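Side-chain contact in USG-1 protein homolog (Pseudomonas aeruginosa, PDB 2HJS), which probably acts as an NAD(P)-dependent oxidoreductase of the aspartate-semialdehyde dehydrogenase family and forms a dimer: residues A[170-173]-A[174-178]. Sequence-based numbering, arbitrary orientation.
Sequences VKEL and ARQTA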
ATOM      1  N   VAL A 170     -16.768  -7.522  -2.676  1.00 52.81           N
ATOM      2  CA  VAL A 170     -17.089  -6.615  -3.787  1.00 52.23           C
ATOM      3  C   VAL A 170     -18.396  -5.881  -3.495  1.00 52.56           C
ATOM      4  O   VAL A 170     -18.466  -4.662  -3.639  1.00 52.36           O
ATOM      5  CB  VAL A 170     -17.179  -7.380  -5.139  1.00 52.44           C
ATOM      6  CG1 VAL A 170     -17.842  -6.542  -6.232  1.00 49.89           C
ATOM      7  CG2 VAL A 170     -15.796  -7.814  -5.561  1.00 52.28           C
ATOM      8  N   LYS A 171     -19.412  -6.628  -3.061  1.00 52.37           N
ATOM      9  CA  LYS A 171     -20.709  -6.050  -2.716  1.00 53.10           C
ATOM     10  C   LYS A 171     -20.650  -5.083  -1.535  1.00 51.97           C
ATOM     11  O   LYS A 171     -21.250  -4.027  -1.577  1.00 51.77           O
ATOM     12  CB  LYS A 171     -21.757  -7.153  -2.494  1.00 53.38           C
ATOM     13  CG  LYS A 171     -22.458  -7.552  -3.799  1.00 58.02           C
ATOM     14  CD  LYS A 171     -22.509  -9.073  -4.046  1.00 64.54           C
ATOM     15  CE  LYS A 171     -23.840  -9.708  -3.669  1.00 68.63           C
ATOM     16  NZ  LYS A 171     -23.982  -9.895  -2.188  1.00 71.88           N
ATOM     17  N   GLU A 172     -19.912  -5.455  -0.498  1.00 51.84           N
ATOM     18  CA  GLU A 172     -19.744  -4.632   0.702  1.00 51.69           C
ATOM     19  C   GLU A 172     -19.112  -3.283   0.358  1.00 50.79           C
ATOM     20  O   GLU A 172     -19.570  -2.235   0.825  1.00 50.13           O
ATOM     21  CB  GLU A 172     -18.901  -5.393   1.734  1.00 52.14           C
ATOM     22  CG  GLU A 172     -18.609  -4.645   3.039  1.00 55.37           C
ATOM     23  CD  GLU A 172     -19.778  -4.620   4.002  1.00 59.01           C
ATOM     24  OE1 GLU A 172     -20.784  -5.323   3.755  1.00 63.41           O
ATOM     25  OE2 GLU A 172     -19.695  -3.897   5.017  1.00 59.42           O
ATOM     26  N   LEU A 173     -18.081  -3.315  -0.478  1.00 49.79           N
ATOM     27  CA  LEU A 173     -17.389  -2.098  -0.865  1.00 49.82           C
ATOM     28  C   LEU A 173     -18.288  -1.163  -1.655  1.00 49.84           C
ATOM     29  O   LEU A 173     -18.384   0.023  -1.330  1.00 49.58           O
ATOM     30  CB  LEU A 173     -16.102  -2.395  -1.646  1.00 49.13           C
ATOM     31  CG  LEU A 173     -15.313  -1.141  -2.061  1.00 49.19           C
ATOM     32  CD1 LEU A 173     -14.743  -0.367  -0.836  1.00 48.40           C
ATOM     33  CD2 LEU A 173     -14.218  -1.492  -3.030  1.00 47.67           C
ATOM     34  N   ALA A 174     -18.950  -1.700  -2.681  1.00 49.94           N
ATOM     35  CA  ALA A 174     -19.876  -0.906  -3.496  1.00 50.32           C
ATOM     36  C   ALA A 174     -20.994  -0.284  -2.643  1.00 50.58           C
ATOM     37  O   ALA A 174     -21.344   0.883  -2.827  1.00 51.27           O
ATOM     38  CB  ALA A 174     -20.466  -1.768  -4.625  1.00 50.24           C
ATOM     39  N   ARG A 175     -21.539  -1.062  -1.709  1.00 50.66           N
ATOM     40  CA  ARG A 175     -22.655  -0.618  -0.862  1.00 51.30           C
ATOM     41  C   ARG A 175     -22.226   0.477   0.119  1.00 50.56           C
ATOM     42  O   ARG A 175     -22.887   1.507   0.237  1.00 49.94           O
ATOM     43  CB  ARG A 175     -23.284  -1.807  -0.120  1.00 50.78           C
ATOM     44  CG  ARG A 175     -24.585  -1.471   0.592  1.00 52.59           C
ATOM     45  CD  ARG A 175     -25.163  -2.660   1.387  1.00 53.51           C
ATOM     46  NE  ARG A 175     -24.140  -3.311   2.202  1.00 58.59           N
ATOM     47  CZ  ARG A 175     -23.748  -2.897   3.409  1.00 60.64           C
ATOM     48  NH1 ARG A 175     -24.298  -1.822   3.972  1.00 59.35           N
ATOM     49  NH2 ARG A 175     -22.785  -3.563   4.050  1.00 62.01           N
ATOM     50  N   GLN A 176     -21.108   0.249   0.811  1.00 50.82           N
ATOM     51  CA  GLN A 176     -20.546   1.243   1.727  1.00 50.46           C
ATOM     52  C   GLN A 176     -20.201   2.529   0.990  1.00 50.69           C
ATOM     53  O   GLN A 176     -20.472   3.612   1.496  1.00 50.45           O
ATOM     54  CB  GLN A 176     -19.291   0.711   2.419  1.00 50.13           C
ATOM     55  CG  GLN A 176     -19.531  -0.284   3.536  1.00 49.33           C
ATOM     56  CD  GLN A 176     -18.348  -0.368   4.490  1.00 49.67           C
ATOM     57  OE1 GLN A 176     -17.476   0.508   4.495  1.00 49.52           O
ATOM     58  NE2 GLN A 176     -18.310  -1.420   5.307  1.00 49.67           N
ATOM     59  N   THR A 177     -19.604   2.407  -0.198  1.00 51.17           N
ATOM     60  CA  THR A 177     -19.177   3.581  -0.958  1.00 52.16           C
ATOM     61  C   THR A 177     -20.394   4.422  -1.322  1.00 53.30           C
ATOM     62  O   THR A 177     -20.368   5.647  -1.171  1.00 52.94           O
ATOM     63  CB  THR A 177     -18.338   3.221  -2.219  1.00 52.33           C
ATOM     64  OG1 THR A 177     -17.184   2.459  -1.838  1.00 52.70           O
ATOM     65  CG2 THR A 177     -17.847   4.477  -2.910  1.00 51.93           C
ATOM     66  N   ALA A 178     -21.468   3.753  -1.748  1.00 54.59           N
ATOM     67  CA  ALA A 178     -22.707   4.415  -2.145  1.00 55.61           C
ATOM     68  C   ALA A 178     -23.387   5.118  -0.971  1.00 56.95           C
ATOM     69  O   ALA A 178     -23.786   6.280  -1.093  1.00 57.17           O
ATOM     70  CB  ALA A 178     -23.651   3.415  -2.784  1.00 55.57           C
TER
HETATM   71  O   HOH W   1     -23.095  -5.769   1.750  1.00 65.97           O
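Val-170 O accepts the amide N-H of Ala-174 at 3.2 Å, and Lys-171 O takes that of Arg-175 in the same i to i+4 pattern of an alpha helix. The ammonium group of Lys-171 turns back to a salt bridge with Glu-168. Glu-172 has CG anti to the backbone N (chi1 179°) and a bend at chi2; its carboxylate stands out from the helix and gives one oxygen each to the side chains three and four residues on, which reach back to it. OE1 forms a salt bridge with Arg-175 NH2 at 2.7 Å; the nitrogen stands above the carboxylate plane, whereas OE1 lies at the guanidinium edge, close to that group's plane. A water closes a second route, donating to Glu-172 OE1 and accepting from Arg-175 NE at 2.7 Å. OE2 receives Gln-176 NE2 at 2.9 Å on its anti side, with amide and carboxylate planes 76° apart. All this belongs to helix 167-181, in the family's dimerisation domain, and the polar side chains also bond to backbone amides of the chain that follows: Glu-172 OE2 to Arg-189 N, Gln-176 OE1 to Ile-195 N and Ala-196 N. Arg-175, the Gln-176 amide and Arg-189 N would together help keep the buried carboxylate charged. On Leu-173 the carbonyl oxygen is gripped twice, by Thr-177 N at 2.9 Å and by Thr-177 OG1 at 2.8 Å, from opposite faces of the carbonyl plane. The hydroxyl sits beside its own backbone N (chi1 -58°), which brings it back over the preceding turn. Leu-173 CD1 lies alongside, 3.9 Å from Thr-177 OG1, and these two side chains pack on Phe-197 and Leu-181 of the second subunit, respectively.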